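Local structure of prolyl endopeptidase (Myxococcus xanthus, 2BKL) at residues A[323-328]-A[332-337]; A[366-371]-A[377-382]. The protein probably cleaves oligopeptides on the carboxyl side of proline and, much less readily, of alanine, as a serine endopeptidase of the S9A family. One frame throughout, in Å; residues are numbered along the deposited sequence.

How the contacts relate
Contact 1 pairs the first two strands of one β-propeller blade, and contact 2 joins the loop after the short first strand (364-365) of the next blade to that blade's second strand. Their centres lie about 10 Å apart, and the loop 366-371 packs on the serine-bearing face of the hairpin 323-328/332-337. The hydroxyl of S333 meets N367 OD1 at 2.7 Å and S326 OG meets L368 O at 3.1 Å, both probable hydrogen bonds, while S324 OG and N367 ND2 make a weaker one. These polar bonds stitch neighbouring blades together. None of the four segments contributes a residue to the pocket of the bound benzyloxycarbonyl-Ala-Pro ligand, which includes S533 and H651; both contacts belong to the propeller framework.

Contact 1. Residues A[323-328]-A[332-337]; sequences LSVSIV and LSLEYL
S324 to I327 pair with L332 to E335 in an antiparallel β-hairpin, the first two strands of a propeller blade, interrupted near one end by a classic β bulge. Their short axes approach to 4.6 Å with strand directions 158° apart. S326 and S333 form a hydrogen-bonded pair with two backbone bonds, whereas V325-L334 and I327-L332 are non-hydrogen-bonded pairs. At the bulge, L323 and S324 both face E335: the N-H of E335 donates to S324 O, and the carbonyl O of E335 receives L323 N at 2.8 Å.

V325, I327, L332 and L334 share one face. The CD2 methyl of L332 reaches across to I327 CG1 at 4.0 Å and also meets V325 CG1, while V325 and L334 lie side by side with CG2 and CD2 in contact at 3.8 Å. L332 and L334 also pack against strand 311-314 of the preceding blade. Across the sheet, the face of S324, S326, S333 and E335 is more polar. S326 OG rests on S333 CB at 3.4 Å, although the two hydroxyls bond to L368 and N367 respectively. An extended E335 chain, with CG anti to the backbone N (chi1 -177°), brings its carboxylate alongside S324; L323 CD1 touches OE2, and S324 OG donates to the anti lone pair of E335 OE1 at 2.9 Å.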
ATOM      1  N   LEU A 323      10.667  12.479   3.395  1.00  6.65           N
ATOM      2  CA  LEU A 323       9.660  11.680   2.671  1.00  7.75           C
ATOM      3  C   LEU A 323       8.700  12.499   1.851  1.00  8.80           C
ATOM      4  O   LEU A 323       8.275  12.054   0.790  1.00 11.46           O
ATOM      5  CB  LEU A 323       8.830  10.835   3.646  1.00  9.13           C
ATOM      6  CG  LEU A 323       9.523   9.862   4.560  1.00 11.58           C
ATOM      7  CD1 LEU A 323       8.411   9.072   5.294  1.00 12.38           C
ATOM      8  CD2 LEU A 323      10.474   8.990   3.789  1.00 10.95           C
ATOM      9  N   SER A 324       8.277  13.655   2.359  1.00  8.37           N
ATOM     10  CA  SER A 324       7.288  14.446   1.641  1.00  8.21           C
ATOM     11  C   SER A 324       7.356  15.897   2.071  1.00  7.89           C
ATOM     12  O   SER A 324       7.867  16.236   3.163  1.00  7.99           O
ATOM     13  CB  SER A 324       5.876  13.937   1.863  1.00 14.01           C
ATOM     14  OG  SER A 324       5.459  14.180   3.177  1.00 17.12           O
ATOM     15  N   VAL A 325       6.820  16.727   1.205  1.00  7.71           N
ATOM     16  CA  VAL A 325       6.739  18.155   1.410  1.00  8.56           C
ATOM     17  C   VAL A 325       5.350  18.560   1.042  1.00  8.60           C
ATOM     18  O   VAL A 325       4.866  18.231  -0.049  1.00 12.30           O
ATOM     19  CB  VAL A 325       7.687  18.925   0.480  1.00 12.45           C
ATOM     20  CG1 VAL A 325       7.495  20.410   0.671  1.00 14.57           C
ATOM     21  CG2 VAL A 325       9.094  18.525   0.727  1.00 14.89           C
ATOM     22  N   SER A 326       4.722  19.321   1.928  1.00  8.65           N
ATOM     23  CA  SER A 326       3.445  19.936   1.623  1.00 10.87           C
ATOM     24  C   SER A 326       3.511  21.428   1.857  1.00  9.37           C
ATOM     25  O   SER A 326       4.276  21.914   2.690  1.00 12.36           O
ATOM     26  CB  SER A 326       2.324  19.331   2.441  1.00 13.13           C
ATOM     27  OG  SER A 326       2.482  19.607   3.815  1.00 17.02           O
ATOM     28  N   ILE A 327       2.746  22.175   1.083  1.00  7.39           N
ATOM     29  CA  ILE A 327       2.658  23.597   1.292  1.00  7.91           C
ATOM     30  C   ILE A 327       1.351  23.874   2.004  1.00  8.18           C
ATOM     31  O   ILE A 327       0.262  23.642   1.458  1.00  8.07           O
ATOM     32  CB  ILE A 327       2.696  24.353  -0.047  1.00  9.64           C
ATOM     33  CG1 ILE A 327       3.925  23.949  -0.869  1.00 11.66           C
ATOM     34  CG2 ILE A 327       2.653  25.848   0.218  1.00 11.19           C
ATOM     35  CD1 ILE A 327       3.988  24.588  -2.261  1.00 12.38           C
ATOM     36  N   VAL A 328       1.467  24.321   3.247  1.00  7.62           N
ATOM     37  CA  VAL A 328       0.312  24.607   4.086  1.00  6.69           C
ATOM     38  C   VAL A 328       0.485  25.933   4.787  1.00  7.57           C
ATOM     39  O   VAL A 328       1.566  26.263   5.267  1.00  7.20           O
ATOM     40  CB  VAL A 328       0.091  23.491   5.124  1.00  8.61           C
ATOM     41  CG1 VAL A 328      -0.433  22.238   4.469  1.00  9.05           C
ATOM     42  CG2 VAL A 328       1.362  23.203   5.983  1.00  9.02           C
ATOM     43  N   LEU A 332       6.274  25.582   4.213  1.00  7.23           N
ATOM     44  CA  LEU A 332       6.585  24.189   3.882  1.00  6.84           C
ATOM     45  C   LEU A 332       6.454  23.311   5.111  1.00  7.36           C
ATOM     46  O   LEU A 332       6.946  23.659   6.165  1.00  9.28           O
ATOM     47  CB  LEU A 332       8.012  24.092   3.347  1.00  7.70           C
ATOM     48  CG  LEU A 332       8.315  24.908   2.082  1.00  7.58           C
ATOM     49  CD1 LEU A 332       9.773  24.745   1.745  1.00 10.98           C
ATOM     50  CD2 LEU A 332       7.453  24.523   0.912  1.00 11.08           C
ATOM     51  N   SER A 333       5.800  22.166   4.975  1.00  6.16           N
ATOM     52  CA  SER A 333       5.758  21.132   6.011  1.00  6.18           C
ATOM     53  C   SER A 333       6.533  19.928   5.502  1.00  7.09           C
ATOM     54  O   SER A 333       6.229  19.409   4.463  1.00  7.71           O
ATOM     55  CB  SER A 333       4.327  20.755   6.384  1.00  8.75           C
ATOM     56  OG  SER A 333       4.332  19.868   7.492  1.00  9.94           O
ATOM     57  N   LEU A 334       7.542  19.541   6.265  1.00  5.91           N
ATOM     58  CA  LEU A 334       8.543  18.556   5.846  1.00  6.54           C
ATOM     59  C   LEU A 334       8.415  17.339   6.763  1.00  7.07           C
ATOM     60  O   LEU A 334       8.609  17.421   7.986  1.00  6.97           O
ATOM     61  CB  LEU A 334       9.944  19.140   5.955  1.00  7.30           C
ATOM     62  CG  LEU A 334      10.209  20.510   5.300  1.00  8.72           C
ATOM     63  CD1 LEU A 334      11.563  21.058   5.664  1.00 11.01           C
ATOM     64  CD2 LEU A 334      10.114  20.351   3.855  1.00 12.05           C
ATOM     65  N   GLU A 335       8.138  16.195   6.165  1.00  7.16           N
ATOM     66  CA  GLU A 335       7.992  14.941   6.897  1.00  7.29           C
ATOM     67  C   GLU A 335       9.279  14.144   6.738  1.00  7.46           C
ATOM     68  O   GLU A 335       9.615  13.700   5.645  1.00  9.12           O
ATOM     69  CB  GLU A 335       6.824  14.125   6.359  1.00 10.20           C
ATOM     70  CG  GLU A 335       6.561  12.831   7.121  1.00 14.46           C
ATOM     71  CD  GLU A 335       5.638  11.877   6.385  1.00 16.64           C
ATOM     72  OE1 GLU A 335       5.179  12.146   5.259  1.00 21.99           O
ATOM     73  OE2 GLU A 335       5.424  10.790   6.943  1.00 25.28           O
ATOM     74  N   TYR A 336       9.976  13.971   7.848  1.00  7.15           N
ATOM     75  CA  TYR A 336      11.243  13.222   7.954  1.00  7.33           C
ATOM     76  C   TYR A 336      11.004  11.885   8.670  1.00  9.42           C
ATOM     77  O   TYR A 336      10.062  11.735   9.432  1.00 11.14           O
ATOM     78  CB  TYR A 336      12.291  14.002   8.710  1.00  8.88           C
ATOM     79  CG  TYR A 336      12.875  15.160   7.934  1.00  7.13           C
ATOM     80  CD1 TYR A 336      13.937  14.978   7.056  1.00  7.90           C
ATOM     81  CD2 TYR A 336      12.354  16.431   8.056  1.00  8.39           C
ATOM     82  CE1 TYR A 336      14.483  16.050   6.358  1.00  8.88           C
ATOM     83  CE2 TYR A 336      12.851  17.468   7.365  1.00  8.58           C
ATOM     84  CZ  TYR A 336      13.935  17.293   6.514  1.00  9.15           C
ATOM     85  OH  TYR A 336      14.456  18.354   5.792  1.00  8.84           O
ATOM     86  N   LEU A 337      11.889  10.927   8.391  1.00  9.50           N
ATOM     87  CA  LEU A 337      11.970   9.681   9.121  1.00  9.43           C
ATOM     88  C   LEU A 337      13.344   9.568   9.734  1.00  7.92           C
ATOM     89  O   LEU A 337      14.347   9.645   9.018  1.00 10.90           O
ATOM     90  CB  LEU A 337      11.733   8.513   8.176  1.00 11.78           C
ATOM     91  CG  LEU A 337      11.001   7.295   8.704  1.00 15.27           C
ATOM     92  CD1 LEU A 337       9.560   7.635   9.066  1.00 12.37           C
ATOM     93  CD2 LEU A 337      11.041   6.166   7.668  1.00 14.94           C
TER

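Contact 2. Residues A[366-371]-A[377-382]; sequences SNLMGL and AYYVFT
S366 and M369 are tied to V380 and Y378 by backbone hydrogen bonds as the loop 366-371 runs roughly antiparallel to strand 377-382, end-to-end directions 153° apart, with M369-Y378 as a single antiparallel hydrogen-bonded bridge. M369 N donates to Y378 O, and M369 O accepts the N-H of Y378, each N to O distance being 2.8 Å. At S366 the side chain joins the pairing: its OG, held between the backbone N and the carbonyl carbon (chi1 74°), accepts the N-H of V380 in a nearly straight bond (OG to V380 N 3.0 Å) and donates to N367 O. S366 N completes the grip by bonding to V380 O, but the buried S366 O has no partner.

L368 extends CD2 obliquely to the Y379 ring, reaching CD1 at 3.9 Å, while its CB meets A377 CB. A turn about the CG-SD bond of M369 (chi3 -88°) brings CE to 3.8 Å from V380 CG2. The carbonyl O of M369 also lies at the edge of the Y378 ring, in its plane. M369 and Y378 both touch T74 on strand 71-78, so the contact borders the junction between the last and first blades of the seven-bladed propeller characteristic of prolyl oligopeptidases.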
ATOM      1  N   SER A 366       1.654  11.635  10.399  1.00  9.28           N
ATOM      2  CA  SER A 366       1.581  12.075   9.025  1.00  7.91           C
ATOM      3  C   SER A 366       2.188  13.469   8.883  1.00  8.39           C
ATOM      4  O   SER A 366       2.369  14.189   9.868  1.00  9.38           O
ATOM      5  CB  SER A 366       0.131  12.112   8.537  1.00  8.47           C
ATOM      6  OG  SER A 366      -0.561  13.228   9.115  1.00  9.33           O
ATOM      7  N   ASN A 367       2.442  13.868   7.646  1.00  8.26           N
ATOM      8  CA  ASN A 367       2.756  15.252   7.371  1.00  7.17           C
ATOM      9  C   ASN A 367       1.517  16.088   7.646  1.00  7.34           C
ATOM     10  O   ASN A 367       0.398  15.571   7.725  1.00  8.85           O
ATOM     11  CB  ASN A 367       3.260  15.423   5.938  1.00  7.79           C
ATOM     12  CG  ASN A 367       4.138  16.652   5.761  1.00  7.59           C
ATOM     13  OD1 ASN A 367       4.429  17.338   6.701  1.00 10.50           O
ATOM     14  ND2 ASN A 367       4.613  16.874   4.550  1.00 10.23           N
ATOM     15  N   LEU A 368       1.704  17.381   7.791  1.00  8.52           N
ATOM     16  CA  LEU A 368       0.578  18.279   7.892  1.00  8.28           C
ATOM     17  C   LEU A 368      -0.219  18.284   6.603  1.00  8.85           C
ATOM     18  O   LEU A 368       0.337  18.219   5.500  1.00 11.11           O
ATOM     19  CB  LEU A 368       1.040  19.679   8.219  1.00  9.14           C
ATOM     20  CG  LEU A 368       1.671  19.908   9.581  1.00 10.08           C
ATOM     21  CD1 LEU A 368       2.080  21.371   9.722  1.00 11.29           C
ATOM     22  CD2 LEU A 368       0.729  19.498  10.689  1.00 12.22           C
ATOM     23  N   MET A 369      -1.541  18.298   6.779  1.00  9.54           N
ATOM     24  CA  MET A 369      -2.509  18.245   5.708  1.00 11.52           C
ATOM     25  C   MET A 369      -3.401  19.474   5.785  1.00 10.96           C
ATOM     26  O   MET A 369      -3.974  19.772   6.828  1.00 11.02           O
ATOM     27  CB  MET A 369      -3.371  16.998   5.837  1.00 16.56           C
ATOM     28  CG  MET A 369      -2.584  15.719   5.631  1.00 20.70           C
ATOM     29  SD  MET A 369      -3.634  14.335   5.985  1.00 29.54           S
ATOM     30  CE  MET A 369      -3.368  14.201   7.642  1.00 24.75           C
ATOM     31  N   GLY A 370      -3.563  20.141   4.662  1.00  9.06           N
ATOM     32  CA  GLY A 370      -4.379  21.323   4.580  1.00  9.96           C
ATOM     33  C   GLY A 370      -4.275  21.926   3.210  1.00 10.34           C
ATOM     34  O   GLY A 370      -4.262  21.216   2.207  1.00 12.22           O
ATOM     35  N   LEU A 371      -4.193  23.240   3.182  1.00  8.99           N
ATOM     36  CA  LEU A 371      -4.119  23.972   1.937  1.00  8.96           C
ATOM     37  C   LEU A 371      -3.116  25.095   2.068  1.00  7.37           C
ATOM     38  O   LEU A 371      -2.840  25.586   3.162  1.00  6.61           O
ATOM     39  CB  LEU A 371      -5.485  24.547   1.501  1.00  9.93           C
ATOM     40  CG  LEU A 371      -6.562  23.565   1.061  1.00 11.67           C
ATOM     41  CD1 LEU A 371      -7.850  24.291   0.784  1.00 13.00           C
ATOM     42  CD2 LEU A 371      -6.174  22.787  -0.145  1.00 13.83           C
ATOM     43  N   ALA A 377      -4.041  23.280   9.791  1.00  9.22           N
ATOM     44  CA  ALA A 377      -3.560  22.063   9.151  1.00  8.07           C
ATOM     45  C   ALA A 377      -3.665  20.915  10.131  1.00  8.69           C
ATOM     46  O   ALA A 377      -3.468  21.123  11.325  1.00 11.56           O
ATOM     47  CB  ALA A 377      -2.133  22.195   8.687  1.00  8.33           C
ATOM     48  N   TYR A 378      -3.897  19.707   9.640  1.00  7.09           N
ATOM     49  CA  TYR A 378      -4.146  18.567  10.488  1.00  7.98           C
ATOM     50  C   TYR A 378      -3.068  17.535  10.312  1.00  8.93           C
ATOM     51  O   TYR A 378      -2.459  17.428   9.241  1.00 10.41           O
ATOM     52  CB  TYR A 378      -5.510  17.943  10.132  1.00  8.95           C
ATOM     53  CG  TYR A 378      -6.700  18.836  10.338  1.00  9.41           C
ATOM     54  CD1 TYR A 378      -7.017  19.801   9.405  1.00 11.67           C
ATOM     55  CD2 TYR A 378      -7.514  18.701  11.447  1.00 11.71           C
ATOM     56  CE1 TYR A 378      -8.111  20.634   9.593  1.00 14.09           C
ATOM     57  CE2 TYR A 378      -8.609  19.516  11.627  1.00 13.36           C
ATOM     58  CZ  TYR A 378      -8.885  20.469  10.705  1.00 14.35           C
ATOM     59  OH  TYR A 378      -9.977  21.295  10.879  1.00 18.17           O
ATOM     60  N   TYR A 379      -2.806  16.759  11.358  1.00  7.42           N
ATOM     61  CA  TYR A 379      -1.996  15.578  11.187  1.00  8.00           C
ATOM     62  C   TYR A 379      -2.552  14.438  12.009  1.00  9.22           C
ATOM     63  O   TYR A 379      -3.275  14.639  12.994  1.00  8.95           O
ATOM     64  CB  TYR A 379      -0.517  15.828  11.519  1.00 10.18           C
ATOM     65  CG  TYR A 379      -0.157  15.918  12.982  1.00 10.65           C
ATOM     66  CD1 TYR A 379      -0.170  17.126  13.648  1.00 11.77           C
ATOM     67  CD2 TYR A 379       0.248  14.787  13.693  1.00 11.92           C
ATOM     68  CE1 TYR A 379       0.203  17.210  15.021  1.00 12.71           C
ATOM     69  CE2 TYR A 379       0.605  14.865  15.020  1.00 13.12           C
ATOM     70  CZ  TYR A 379       0.551  16.086  15.679  1.00  9.97           C
ATOM     71  OH  TYR A 379       0.947  16.120  17.004  1.00 13.83           O
ATOM     72  N   VAL A 380      -2.225  13.236  11.561  1.00  8.94           N
ATOM     73  CA  VAL A 380      -2.644  12.005  12.217  1.00  8.67           C
ATOM     74  C   VAL A 380      -1.483  11.411  12.964  1.00  9.42           C
ATOM     75  O   VAL A 380      -0.371  11.369  12.442  1.00 10.06           O
ATOM     76  CB  VAL A 380      -3.127  11.016  11.132  1.00 10.42           C
ATOM     77  CG1 VAL A 380      -3.596   9.700  11.736  1.00 13.34           C
ATOM     78  CG2 VAL A 380      -4.237  11.610  10.266  1.00 12.38           C
ATOM     79  N   PHE A 381      -1.733  10.964  14.190  1.00 10.35           N
ATOM     80  CA  PHE A 381      -0.751  10.254  14.993  1.00  9.92           C
ATOM     81  C   PHE A 381      -1.276   8.901  15.451  1.00  9.98           C
ATOM     82  O   PHE A 381      -2.413   8.784  15.900  1.00 10.21           O
ATOM     83  CB  PHE A 381      -0.359  11.091  16.196  1.00 10.87           C
ATOM     84  CG  PHE A 381       0.619  10.406  17.091  1.00  9.54           C
ATOM     85  CD1 PHE A 381       1.976  10.470  16.812  1.00 10.96           C
ATOM     86  CD2 PHE A 381       0.181   9.701  18.192  1.00 11.37           C
ATOM     87  CE1 PHE A 381       2.879   9.834  17.603  1.00 10.34           C
ATOM     88  CE2 PHE A 381       1.067   9.049  18.984  1.00 12.03           C
ATOM     89  CZ  PHE A 381       2.421   9.115  18.710  1.00 10.28           C
ATOM     90  N   THR A 382      -0.467   7.864  15.309  1.00 10.90           N
ATOM     91  CA  THR A 382      -0.799   6.533  15.826  1.00 10.18           C
ATOM     92  C   THR A 382       0.451   5.962  16.461  1.00  8.76           C
ATOM     93  O   THR A 382       1.548   6.419  16.242  1.00  9.69           O
ATOM     94  CB  THR A 382      -1.273   5.519  14.747  1.00 13.43           C
ATOM     95  OG1 THR A 382      -0.245   5.381  13.726  1.00 15.39           O
ATOM     96  CG2 THR A 382      -2.467   6.017  13.996  1.00 17.03           C
TER